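Local atomic coordinates of FBP protein (PDB entry 5OEZ), a protein that probably hydrolyses fructose 1,6-bisphosphate to fructose 6-phosphate and phosphate in gluconeogenesis, as a magnesium-dependent homotetramer subject to allosteric inhibition. Residues V132-G137 against A171-A176; G186-T191 against H203-I208; V166-A171 against A289-Q294. All blocks are in the same frame, centred on the assembly; numbering follows the deposited sequence.

Interaction 1: V132-G137 against A171-A176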
ATOM      1  N   VAL C 132      -5.708 -17.831  -6.380  1.00 48.93           N
ATOM      2  CA  VAL C 132      -5.916 -18.814  -5.325  1.00 44.54           C
ATOM      3  C   VAL C 132      -7.068 -18.327  -4.447  1.00 45.75           C
ATOM      4  O   VAL C 132      -7.589 -17.246  -4.679  1.00 43.85           O
ATOM      5  CB  VAL C 132      -4.637 -19.079  -4.518  1.00 46.24           C
ATOM      6  CG1 VAL C 132      -3.586 -19.688  -5.415  1.00 58.05           C
ATOM      7  CG2 VAL C 132      -4.094 -17.811  -3.884  1.00 52.34           C
ATOM      8  N   GLY C 133      -7.456 -19.117  -3.446  1.00 42.02           N
ATOM      9  CA  GLY C 133      -8.644 -18.807  -2.642  1.00 42.49           C
ATOM     10  C   GLY C 133      -8.713 -19.491  -1.285  1.00 38.49           C
ATOM     11  O   GLY C 133      -7.891 -20.337  -0.982  1.00 44.79           O
ATOM     12  N   SER C 134      -9.646 -19.036  -0.454  1.00 38.70           N
ATOM     13  CA  SER C 134      -9.947 -19.619   0.862  1.00 38.30           C
ATOM     14  C   SER C 134     -11.433 -19.833   0.897  1.00 38.12           C
ATOM     15  O   SER C 134     -12.165 -19.034   0.341  1.00 42.29           O
ATOM     16  CB  SER C 134      -9.577 -18.672   2.024  1.00 39.19           C
ATOM     17  OG  SER C 134      -8.212 -18.274   2.011  1.00 45.30           O
ATOM     18  N   ILE C 135     -11.884 -20.872   1.601  1.00 41.48           N
ATOM     19  CA  ILE C 135     -13.306 -21.221   1.691  1.00 38.60           C
ATOM     20  C   ILE C 135     -13.663 -21.585   3.128  1.00 43.77           C
ATOM     21  O   ILE C 135     -12.861 -22.218   3.816  1.00 43.29           O
ATOM     22  CB  ILE C 135     -13.649 -22.445   0.814  1.00 45.99           C
ATOM     23  CG1 ILE C 135     -13.058 -22.294  -0.588  1.00 48.00           C
ATOM     24  CG2 ILE C 135     -15.164 -22.641   0.725  1.00 48.16           C
ATOM     25  CD1 ILE C 135     -13.075 -23.573  -1.407  1.00 50.18           C
ATOM     26  N   TRP C 136     -14.860 -21.208   3.578  1.00 36.86           N
ATOM     27  CA  TRP C 136     -15.312 -21.600   4.906  1.00 42.92           C
ATOM     28  C   TRP C 136     -16.822 -21.792   4.957  1.00 35.78           C
ATOM     29  O   TRP C 136     -17.550 -21.173   4.201  1.00 37.24           O
ATOM     30  CB  TRP C 136     -14.866 -20.578   5.981  1.00 40.09           C
ATOM     31  CG  TRP C 136     -15.434 -19.260   5.738  1.00 39.66           C
ATOM     32  CD1 TRP C 136     -16.628 -18.791   6.187  1.00 36.90           C
ATOM     33  CD2 TRP C 136     -14.858 -18.219   4.939  1.00 39.48           C
ATOM     34  NE1 TRP C 136     -16.814 -17.508   5.735  1.00 40.85           N
ATOM     35  CE2 TRP C 136     -15.754 -17.142   4.955  1.00 36.56           C
ATOM     36  CE3 TRP C 136     -13.669 -18.097   4.222  1.00 35.67           C
ATOM     37  CZ2 TRP C 136     -15.512 -15.971   4.273  1.00 40.59           C
ATOM     38  CZ3 TRP C 136     -13.425 -16.920   3.547  1.00 40.59           C
ATOM     39  CH2 TRP C 136     -14.337 -15.877   3.578  1.00 35.84           C
ATOM     40  N   GLY C 137     -17.257 -22.665   5.857  1.00 36.21           N
ATOM     41  CA  GLY C 137     -18.666 -22.906   6.125  1.00 36.54           C
ATOM     42  C   GLY C 137     -18.838 -22.941   7.623  1.00 39.23           C
ATOM     43  O   GLY C 137     -17.993 -23.487   8.337  1.00 36.44           O
ATOM     44  N   ALA C 171     -12.846 -16.261  -0.216  1.00 39.06           N
ATOM     45  CA  ALA C 171     -12.006 -15.164  -0.647  1.00 39.57           C
ATOM     46  C   ALA C 171     -11.250 -15.571  -1.922  1.00 38.96           C
ATOM     47  O   ALA C 171     -10.788 -16.701  -2.031  1.00 33.36           O
ATOM     48  CB  ALA C 171     -11.034 -14.783   0.455  1.00 37.85           C
ATOM     49  N   VAL C 172     -11.141 -14.645  -2.876  1.00 36.71           N
ATOM     50  CA  VAL C 172     -10.352 -14.843  -4.089  1.00 39.30           C
ATOM     51  C   VAL C 172      -9.200 -13.862  -4.054  1.00 39.36           C
ATOM     52  O   VAL C 172      -9.423 -12.664  -3.957  1.00 40.81           O
ATOM     53  CB  VAL C 172     -11.133 -14.512  -5.362  1.00 41.82           C
ATOM     54  CG1 VAL C 172     -10.475 -15.171  -6.569  1.00 46.02           C
ATOM     55  CG2 VAL C 172     -12.560 -14.940  -5.241  1.00 46.83           C
ATOM     56  N   TYR C 173      -7.983 -14.374  -4.147  1.00 43.49           N
ATOM     57  CA  TYR C 173      -6.779 -13.565  -4.179  1.00 43.77           C
ATOM     58  C   TYR C 173      -6.306 -13.488  -5.627  1.00 43.19           C
ATOM     59  O   TYR C 173      -5.650 -14.392  -6.129  1.00 53.79           O
ATOM     60  CB  TYR C 173      -5.700 -14.184  -3.285  1.00 47.49           C
ATOM     61  CG  TYR C 173      -6.160 -14.530  -1.883  1.00 49.94           C
ATOM     62  CD1 TYR C 173      -6.194 -13.560  -0.871  1.00 43.95           C
ATOM     63  CD2 TYR C 173      -6.561 -15.834  -1.556  1.00 44.03           C
ATOM     64  CE1 TYR C 173      -6.632 -13.881   0.410  1.00 45.84           C
ATOM     65  CE2 TYR C 173      -6.998 -16.158  -0.275  1.00 43.16           C
ATOM     66  CZ  TYR C 173      -7.031 -15.181   0.709  1.00 46.24           C
ATOM     67  OH  TYR C 173      -7.435 -15.501   1.989  1.00 44.44           O
ATOM     68  N   GLY C 174      -6.706 -12.421  -6.306  1.00 42.01           N
ATOM     69  CA  GLY C 174      -6.247 -12.102  -7.657  1.00 41.61           C
ATOM     70  C   GLY C 174      -5.745 -10.671  -7.678  1.00 44.69           C
ATOM     71  O   GLY C 174      -5.194 -10.191  -6.679  1.00 42.14           O
ATOM     72  N   SER C 175      -5.927  -9.981  -8.808  1.00 53.86           N
ATOM     73  CA  SER C 175      -5.470  -8.570  -8.936  1.00 56.42           C
ATOM     74  C   SER C 175      -6.239  -7.679  -7.978  1.00 59.50           C
ATOM     75  O   SER C 175      -5.706  -6.702  -7.492  1.00 63.94           O
ATOM     76  CB  SER C 175      -5.557  -8.057 -10.379  1.00 60.44           C
ATOM     77  OG  SER C 175      -6.696  -8.571 -11.052  1.00 70.97           O
ATOM     78  N   ALA C 176      -7.488  -8.046  -7.700  1.00 57.00           N
ATOM     79  CA  ALA C 176      -8.196  -7.566  -6.534  1.00 49.49           C
ATOM     80  C   ALA C 176      -8.373  -8.744  -5.574  1.00 51.97           C
ATOM     81  O   ALA C 176      -8.216  -9.892  -5.958  1.00 57.30           O
ATOM     82  CB  ALA C 176      -9.542  -7.008  -6.940  1.00 54.86           C
TER

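Interaction 2: G186-T191 against H203-I208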
ATOM      1  N   GLY C 186     -29.373 -14.570   0.424  1.00 50.15           N
ATOM      2  CA  GLY C 186     -28.703 -14.144  -0.796  1.00 50.01           C
ATOM      3  C   GLY C 186     -27.202 -14.025  -0.617  1.00 43.96           C
ATOM      4  O   GLY C 186     -26.654 -14.378   0.423  1.00 43.58           O
ATOM      5  N   VAL C 187     -26.535 -13.524  -1.642  1.00 40.34           N
ATOM      6  CA  VAL C 187     -25.079 -13.479  -1.671  1.00 40.54           C
ATOM      7  C   VAL C 187     -24.622 -12.040  -1.901  1.00 40.76           C
ATOM      8  O   VAL C 187     -25.202 -11.327  -2.726  1.00 43.84           O
ATOM      9  CB  VAL C 187     -24.551 -14.381  -2.790  1.00 44.90           C
ATOM     10  CG1 VAL C 187     -23.024 -14.355  -2.876  1.00 45.09           C
ATOM     11  CG2 VAL C 187     -25.021 -15.804  -2.557  1.00 42.34           C
ATOM     12  N   ASP C 188     -23.579 -11.624  -1.180  1.00 38.91           N
ATOM     13  CA  ASP C 188     -22.980 -10.300  -1.363  1.00 39.63           C
ATOM     14  C   ASP C 188     -21.488 -10.389  -1.505  1.00 38.58           C
ATOM     15  O   ASP C 188     -20.834 -11.175  -0.823  1.00 40.58           O
ATOM     16  CB  ASP C 188     -23.360  -9.396  -0.215  1.00 46.65           C
ATOM     17  CG  ASP C 188     -24.854  -9.226  -0.111  1.00 61.50           C
ATOM     18  OD1 ASP C 188     -25.417  -8.449  -0.903  1.00 61.32           O
ATOM     19  OD2 ASP C 188     -25.469  -9.919   0.725  1.00 72.09           O
ATOM     20  N   GLY C 189     -20.957  -9.584  -2.421  1.00 38.13           N
ATOM     21  CA  GLY C 189     -19.541  -9.564  -2.722  1.00 34.70           C
ATOM     22  C   GLY C 189     -18.892  -8.287  -2.257  1.00 36.39           C
ATOM     23  O   GLY C 189     -19.422  -7.197  -2.468  1.00 39.40           O
ATOM     24  N   PHE C 190     -17.733  -8.433  -1.632  1.00 36.83           N
ATOM     25  CA  PHE C 190     -16.970  -7.329  -1.108  1.00 35.92           C
ATOM     26  C   PHE C 190     -15.590  -7.338  -1.732  1.00 38.55           C
ATOM     27  O   PHE C 190     -15.085  -8.386  -2.115  1.00 36.82           O
ATOM     28  CB  PHE C 190     -16.862  -7.433   0.418  1.00 36.05           C
ATOM     29  CG  PHE C 190     -18.193  -7.428   1.114  1.00 37.61           C
ATOM     30  CD1 PHE C 190     -18.979  -8.574   1.137  1.00 39.37           C
ATOM     31  CD2 PHE C 190     -18.660  -6.293   1.741  1.00 39.38           C
ATOM     32  CE1 PHE C 190     -20.216  -8.578   1.759  1.00 42.22           C
ATOM     33  CE2 PHE C 190     -19.894  -6.287   2.372  1.00 45.84           C
ATOM     34  CZ  PHE C 190     -20.672  -7.441   2.384  1.00 45.03           C
ATOM     35  N   THR C 191     -14.976  -6.159  -1.799  1.00 37.90           N
ATOM     36  CA  THR C 191     -13.638  -6.000  -2.320  1.00 39.39           C
ATOM     37  C   THR C 191     -12.786  -5.277  -1.298  1.00 41.13           C
ATOM     38  O   THR C 191     -13.209  -4.289  -0.699  1.00 53.92           O
ATOM     39  CB  THR C 191     -13.679  -5.254  -3.666  1.00 48.15           C
ATOM     40  OG1 THR C 191     -14.507  -5.995  -4.571  1.00 52.77           O
ATOM     41  CG2 THR C 191     -12.288  -5.112  -4.279  1.00 47.92           C
ATOM     42  N   HIS C 203     -20.607  -5.820  -4.910  1.00 57.15           N
ATOM     43  CA  HIS C 203     -21.593  -6.610  -5.671  1.00 55.91           C
ATOM     44  C   HIS C 203     -22.728  -7.033  -4.729  1.00 49.30           C
ATOM     45  O   HIS C 203     -22.718  -8.153  -4.202  1.00 56.40           O
ATOM     46  CB  HIS C 203     -20.942  -7.905  -6.212  1.00 59.57           C
ATOM     47  CG  HIS C 203     -19.824  -7.698  -7.184  1.00 90.90           C
ATOM     48  ND1 HIS C 203     -19.989  -7.792  -8.551  1.00 97.33           N
ATOM     49  CD2 HIS C 203     -18.501  -7.475  -6.979  1.00 99.95           C
ATOM     50  CE1 HIS C 203     -18.824  -7.599  -9.147  1.00 96.95           C
ATOM     51  NE2 HIS C 203     -17.906  -7.406  -8.215  1.00107.83           N
ATOM     52  N   PRO C 204     -23.682  -6.148  -4.460  1.00 51.55           N
ATOM     53  CA  PRO C 204     -24.809  -6.605  -3.629  1.00 48.17           C
ATOM     54  C   PRO C 204     -25.739  -7.527  -4.424  1.00 51.24           C
ATOM     55  O   PRO C 204     -25.913  -7.317  -5.615  1.00 49.46           O
ATOM     56  CB  PRO C 204     -25.520  -5.304  -3.261  1.00 47.66           C
ATOM     57  CG  PRO C 204     -25.202  -4.380  -4.404  1.00 50.64           C
ATOM     58  CD  PRO C 204     -23.848  -4.753  -4.920  1.00 50.17           C
ATOM     59  N   HIS C 205     -26.314  -8.534  -3.763  1.00 52.16           N
ATOM     60  CA  HIS C 205     -27.324  -9.409  -4.358  1.00 54.51           C
ATOM     61  C   HIS C 205     -26.852 -10.052  -5.675  1.00 51.87           C
ATOM     62  O   HIS C 205     -27.452  -9.862  -6.728  1.00 51.33           O
ATOM     63  CB  HIS C 205     -28.641  -8.646  -4.550  1.00 59.25           C
ATOM     64  CG  HIS C 205     -29.170  -8.029  -3.289  1.00 83.89           C
ATOM     65  ND1 HIS C 205     -29.326  -8.740  -2.114  1.00 99.42           N
ATOM     66  CD2 HIS C 205     -29.591  -6.770  -3.025  1.00 87.53           C
ATOM     67  CE1 HIS C 205     -29.810  -7.939  -1.180  1.00 87.47           C
ATOM     68  NE2 HIS C 205     -29.981  -6.740  -1.707  1.00 95.35           N
ATOM     69  N   ILE C 206     -25.773 -10.822  -5.586  1.00 48.09           N
ATOM     70  CA  ILE C 206     -25.259 -11.555  -6.736  1.00 45.01           C
ATOM     71  C   ILE C 206     -26.265 -12.625  -7.174  1.00 48.13           C
ATOM     72  O   ILE C 206     -26.713 -13.430  -6.354  1.00 47.11           O
ATOM     73  CB  ILE C 206     -23.912 -12.229  -6.428  1.00 45.26           C
ATOM     74  CG1 ILE C 206     -22.842 -11.166  -6.200  1.00 42.22           C
ATOM     75  CG2 ILE C 206     -23.504 -13.157  -7.569  1.00 42.03           C
ATOM     76  CD1 ILE C 206     -21.519 -11.694  -5.711  1.00 44.27           C
ATOM     77  N   SER C 207     -26.618 -12.603  -8.459  1.00 50.03           N
ATOM     78  CA  SER C 207     -27.553 -13.552  -9.052  1.00 58.63           C
ATOM     79  C   SER C 207     -26.865 -14.213 -10.229  1.00 51.06           C
ATOM     80  O   SER C 207     -26.512 -13.521 -11.184  1.00 44.25           O
ATOM     81  CB  SER C 207     -28.812 -12.843  -9.574  1.00 55.85           C
ATOM     82  OG  SER C 207     -29.622 -12.354  -8.529  1.00 86.23           O
ATOM     83  N   ILE C 208     -26.704 -15.533 -10.175  1.00 50.27           N
ATOM     84  CA  ILE C 208     -26.120 -16.301 -11.304  1.00 53.37           C
ATOM     85  C   ILE C 208     -27.186 -16.372 -12.405  1.00 48.50           C
ATOM     86  O   ILE C 208     -28.320 -16.755 -12.141  1.00 49.51           O
ATOM     87  CB  ILE C 208     -25.723 -17.796 -10.985  1.00 55.34           C
ATOM     88  CG1 ILE C 208     -24.860 -18.008  -9.729  1.00 65.72           C
ATOM     89  CG2 ILE C 208     -24.973 -18.447 -12.164  1.00 52.31           C
ATOM     90  CD1 ILE C 208     -24.743 -19.469  -9.322  1.00 90.05           C
TER
HETATM   91  O   HOH W   1     -28.046 -12.971  -3.979  1.00 48.56           O
HETATM   92  O   HOH W   2     -28.021 -10.541  -0.441  1.00 55.85           O

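Interaction 3: V166-A171 against A289-Q294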
ATOM      1  N   VAL C 166     -25.404 -22.220   8.717  1.00 46.85           N
ATOM      2  CA  VAL C 166     -25.875 -20.838   8.908  1.00 47.95           C
ATOM      3  C   VAL C 166     -25.122 -19.788   8.073  1.00 50.24           C
ATOM      4  O   VAL C 166     -25.683 -18.741   7.787  1.00 45.63           O
ATOM      5  CB  VAL C 166     -25.889 -20.385  10.371  1.00 48.58           C
ATOM      6  CG1 VAL C 166     -26.667 -21.373  11.222  1.00 47.39           C
ATOM      7  CG2 VAL C 166     -24.479 -20.193  10.880  1.00 50.48           C
ATOM      8  N   SER C 167     -23.885 -20.074   7.658  1.00 47.19           N
ATOM      9  CA  SER C 167     -23.144 -19.129   6.823  1.00 42.78           C
ATOM     10  C   SER C 167     -22.032 -19.794   6.039  1.00 35.75           C
ATOM     11  O   SER C 167     -21.552 -20.863   6.391  1.00 44.34           O
ATOM     12  CB  SER C 167     -22.569 -18.010   7.698  1.00 44.55           C
ATOM     13  OG  SER C 167     -21.859 -17.074   6.920  1.00 47.63           O
ATOM     14  N   ALA C 168     -21.680 -19.179   4.927  1.00 32.36           N
ATOM     15  CA  ALA C 168     -20.592 -19.652   4.090  1.00 34.12           C
ATOM     16  C   ALA C 168     -19.970 -18.493   3.333  1.00 32.48           C
ATOM     17  O   ALA C 168     -20.643 -17.522   3.037  1.00 35.68           O
ATOM     18  CB  ALA C 168     -21.099 -20.696   3.097  1.00 31.51           C
ATOM     19  N   GLY C 169     -18.708 -18.627   2.961  1.00 31.11           N
ATOM     20  CA  GLY C 169     -18.090 -17.638   2.106  1.00 30.50           C
ATOM     21  C   GLY C 169     -16.795 -18.108   1.495  1.00 30.51           C
ATOM     22  O   GLY C 169     -16.281 -19.169   1.856  1.00 32.81           O
ATOM     23  N   TYR C 170     -16.244 -17.291   0.597  1.00 30.06           N
ATOM     24  CA  TYR C 170     -14.890 -17.499   0.113  1.00 32.10           C
ATOM     25  C   TYR C 170     -14.167 -16.177  -0.128  1.00 36.40           C
ATOM     26  O   TYR C 170     -14.782 -15.127  -0.184  1.00 34.67           O
ATOM     27  CB  TYR C 170     -14.884 -18.365  -1.142  1.00 32.64           C
ATOM     28  CG  TYR C 170     -15.544 -17.750  -2.343  1.00 35.56           C
ATOM     29  CD1 TYR C 170     -14.889 -16.786  -3.122  1.00 35.47           C
ATOM     30  CD2 TYR C 170     -16.817 -18.127  -2.711  1.00 34.10           C
ATOM     31  CE1 TYR C 170     -15.514 -16.222  -4.227  1.00 35.18           C
ATOM     32  CE2 TYR C 170     -17.453 -17.561  -3.800  1.00 38.67           C
ATOM     33  CZ  TYR C 170     -16.797 -16.609  -4.553  1.00 35.24           C
ATOM     34  OH  TYR C 170     -17.413 -16.038  -5.635  1.00 34.88           O
ATOM     35  N   ALA C 171     -12.846 -16.261  -0.216  1.00 39.06           N
ATOM     36  CA  ALA C 171     -12.006 -15.164  -0.647  1.00 39.57           C
ATOM     37  C   ALA C 171     -11.250 -15.571  -1.922  1.00 38.96           C
ATOM     38  O   ALA C 171     -10.788 -16.701  -2.031  1.00 33.36           O
ATOM     39  CB  ALA C 171     -11.034 -14.783   0.455  1.00 37.85           C
ATOM     40  N   ALA C 289     -21.681 -24.891  -2.379  1.00 38.96           N
ATOM     41  CA  ALA C 289     -23.061 -25.193  -2.745  1.00 41.21           C
ATOM     42  C   ALA C 289     -24.046 -24.172  -2.152  1.00 37.44           C
ATOM     43  O   ALA C 289     -24.992 -23.771  -2.823  1.00 49.76           O
ATOM     44  CB  ALA C 289     -23.425 -26.607  -2.313  1.00 39.29           C
ATOM     45  N   MET C 290     -23.845 -23.791  -0.889  1.00 37.83           N
ATOM     46  CA  MET C 290     -24.735 -22.812  -0.230  1.00 41.48           C
ATOM     47  C   MET C 290     -24.658 -21.463  -0.927  1.00 38.53           C
ATOM     48  O   MET C 290     -25.665 -20.817  -1.137  1.00 39.63           O
ATOM     49  CB  MET C 290     -24.396 -22.637   1.256  1.00 42.36           C
ATOM     50  CG  MET C 290     -25.484 -21.902   2.034  1.00 48.07           C
ATOM     51  SD  MET C 290     -25.013 -21.543   3.739  1.00 52.65           S
ATOM     52  CE  MET C 290     -26.370 -20.483   4.252  1.00 45.70           C
ATOM     53  N   ILE C 291     -23.461 -21.052  -1.313  1.00 38.25           N
ATOM     54  CA  ILE C 291     -23.298 -19.793  -2.035  1.00 36.87           C
ATOM     55  C   ILE C 291     -23.997 -19.824  -3.393  1.00 36.28           C
ATOM     56  O   ILE C 291     -24.769 -18.927  -3.705  1.00 43.49           O
ATOM     57  CB  ILE C 291     -21.814 -19.448  -2.195  1.00 39.36           C
ATOM     58  CG1 ILE C 291     -21.222 -19.098  -0.821  1.00 40.67           C
ATOM     59  CG2 ILE C 291     -21.632 -18.269  -3.136  1.00 45.95           C
ATOM     60  CD1 ILE C 291     -19.739 -19.379  -0.727  1.00 45.20           C
ATOM     61  N   VAL C 292     -23.753 -20.880  -4.166  1.00 35.01           N
ATOM     62  CA  VAL C 292     -24.360 -21.044  -5.495  1.00 35.99           C
ATOM     63  C   VAL C 292     -25.884 -21.093  -5.411  1.00 36.38           C
ATOM     64  O   VAL C 292     -26.565 -20.462  -6.215  1.00 38.89           O
ATOM     65  CB  VAL C 292     -23.798 -22.304  -6.226  1.00 42.23           C
ATOM     66  CG1 VAL C 292     -24.613 -22.691  -7.452  1.00 42.54           C
ATOM     67  CG2 VAL C 292     -22.347 -22.070  -6.617  1.00 41.06           C
ATOM     68  N   GLU C 293     -26.436 -21.840  -4.458  1.00 34.47           N
ATOM     69  CA  GLU C 293     -27.917 -21.883  -4.315  1.00 38.21           C
ATOM     70  C   GLU C 293     -28.494 -20.525  -3.936  1.00 42.89           C
ATOM     71  O   GLU C 293     -29.495 -20.103  -4.495  1.00 45.67           O
ATOM     72  CB  GLU C 293     -28.375 -22.935  -3.292  1.00 39.03           C
ATOM     73  CG  GLU C 293     -28.281 -24.383  -3.768  1.00 50.03           C
ATOM     74  CD  GLU C 293     -29.077 -25.367  -2.896  1.00 59.97           C
ATOM     75  OE1 GLU C 293     -29.845 -24.919  -2.011  1.00 57.07           O
ATOM     76  OE2 GLU C 293     -28.944 -26.604  -3.107  1.00 67.54           O
ATOM     77  N   GLN C 294     -27.851 -19.848  -2.986  1.00 48.72           N
ATOM     78  CA  GLN C 294     -28.296 -18.530  -2.533  1.00 45.92           C
ATOM     79  C   GLN C 294     -28.218 -17.469  -3.627  1.00 43.34           C
ATOM     80  O   GLN C 294     -28.922 -16.475  -3.564  1.00 43.11           O
ATOM     81  CB  GLN C 294     -27.496 -18.099  -1.309  1.00 44.15           C
ATOM     82  CG  GLN C 294     -27.817 -18.910  -0.061  1.00 42.81           C
ATOM     83  CD  GLN C 294     -29.220 -18.645   0.455  1.00 45.91           C
ATOM     84  OE1 GLN C 294     -29.664 -17.501   0.553  1.00 48.96           O
ATOM     85  NE2 GLN C 294     -29.928 -19.708   0.782  1.00 49.03           N
TER

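Interaction 1: V132-G137 against A171-A176
V132 and S134 are joined to Y173 and A171 by the backbone bonds of an antiparallel ladder. Y173 N gives a bond of 2.9 Å to V132 O, while the return bond from V132 N to Y173 O is weak at 3.4 Å. The S134–A171 pair is tighter, with S134 N to A171 O at 3.0 Å and A171 N to S134 O at 2.9 Å. Between these hydrogen-bonded pairs, G133 and V172 form a non-hydrogen-bonded one. Having no side chain, G133 can let A171 O approach its CA to 3.1 Å.

The strands are central neighbours in the large sheet of the layered alpha/beta fold of fructose-1,6-bisphosphatase. V132, S134, A171 and Y173 look toward helix 27-47; V172 packs against helix 252-262 on the opposite face.

The polar side-chain link is a bond of 2.9 Å from Y173 OH to S134 OG. With CG anti to its carbonyl carbon (chi1 -50°), Y173 leans across G133 until S134 OG lies in its ring plane, at the edge. P119 O is a second partner of this serine hydroxyl, which ties in strand 113-121.

Apolar contact comes from V132 CG2, 3.9 Å from Y173 CD2, the two side chains crossing nearly at right angles. At the other end, the indole of W136 lies oblique to A171, its CZ3 3.9 Å from A171 N, the small alanine leaving room for the broad ring.

Interaction 2: G186-T191 against H203-I208
G189 and H203 face each other as an antiparallel hydrogen-bonded pair, G189 N reaching H203 O at 2.9 Å and H203 N returning to G189 O at 3.0 Å. The pair belongs to the hairpin of consecutive strands 187-193 and 198-203, at the point where the second strand ends and the chain leaves the sheet as a loop. P204 has no amide hydrogen to offer, and H205 takes left-handed backbone angles (phi 54°, psi 61°). The turn carries the chain on until I206 N finds V187 O at 3.0 Å. Water 1 extends the link, accepting from V187 N and donating to I206 O.

The amide of H205 gives a hydrogen bond to a side chain. D188 OD1 takes H205 N at 3.0 Å, the donor standing above the carboxylate plane. With chi1 at -60°, D188 CG lies beside its own backbone N, and the carboxylate thereby swings toward the loop, where OD1 also sits over one face of the H205 imidazole. OD2 holds water 2, which in turn lies 2.8 Å from H205 ND1. An aspartate suits this place because its short side chain offers two oxygens, one for an amide and one for a water.

The apolar part is I206, whose CD1 reaches the strand on the face where a side chain at G189 would stand, 3.9 Å from G189 N and 4.2 Å from V187 CG1. Glycine leaves space there for this methyl and for H203 CB together.

Strand 187-193 is flanked by 177-182 and by 198-203, the strand at one edge of the large sheet within this chain. I206 and H203 rest on L261 of helix 252-262, and V187 on Q294 of helix 281-294. D188 OD2 makes a weak hydrogen bond to Y15 of helix 12-18, which also carries the AMP-binding residue I16.

Interaction 3: V166-A171 against A289-Q294
I291 pushes its CD1 into the angle between G169 and Y170, resting on G169 CA at 3.7 Å and, at the same distance, touching Y170 CD2 on the edge of the ring. Y170 has CG between its backbone N and carbonyl carbon (chi1 65°), which brings the ring round beside the isoleucine.

A168 points at the helix with a methyl small enough to allow a close approach by two neighbours: its CB lies 4.2 Å from I291 CG1 and 4.1 Å from M290 SD. M290 is fully extended, a shape that carries the thioether past A168 toward the start of the strand, so that CE comes 4.0 Å from V166 O. V166 and S167 together face V138 in a classic beta bulge.

The side chains meet across the strand–helix interface by apolar contact, and the 289-294 part of helix 281-294 crosses strand segment 167-171 at 99°, close to perpendicular. Helix 252-262 covers the same face alongside: Y170 OH is hydrogen-bonded to H257 ND1, and L260 touches both Y170 and I291. S167, whose side chain starts away from helix 281-294, has its OG hydrogen-bonded to T182 O and packs on the AMP-binding residue F28 of helix 27-47.

How the interactions relate
All three contacts reach the large mixed sheet. Interactions 1 and 3 share A171 and strand 167-173, with centres 13 Å apart: the first pairs that strand with 132-140, the third lays helix 281-294 over it. Interaction 2 belongs to the sheet's far margin, its centre 15 Å from that of interaction 1 and 11 Å from that of interaction 3. Along the chain it follows interaction 1 and is nested within the loop closed by interaction 3; the segments of interactions 1 and 3 alternate. G186 N gives a probable hydrogen bond to Q294 OE1, joining interactions 2 and 3. The C-terminal family region thus packs onto the N-terminal sheet, whose other face meets helix 27-47, which binds AMP through its first residues.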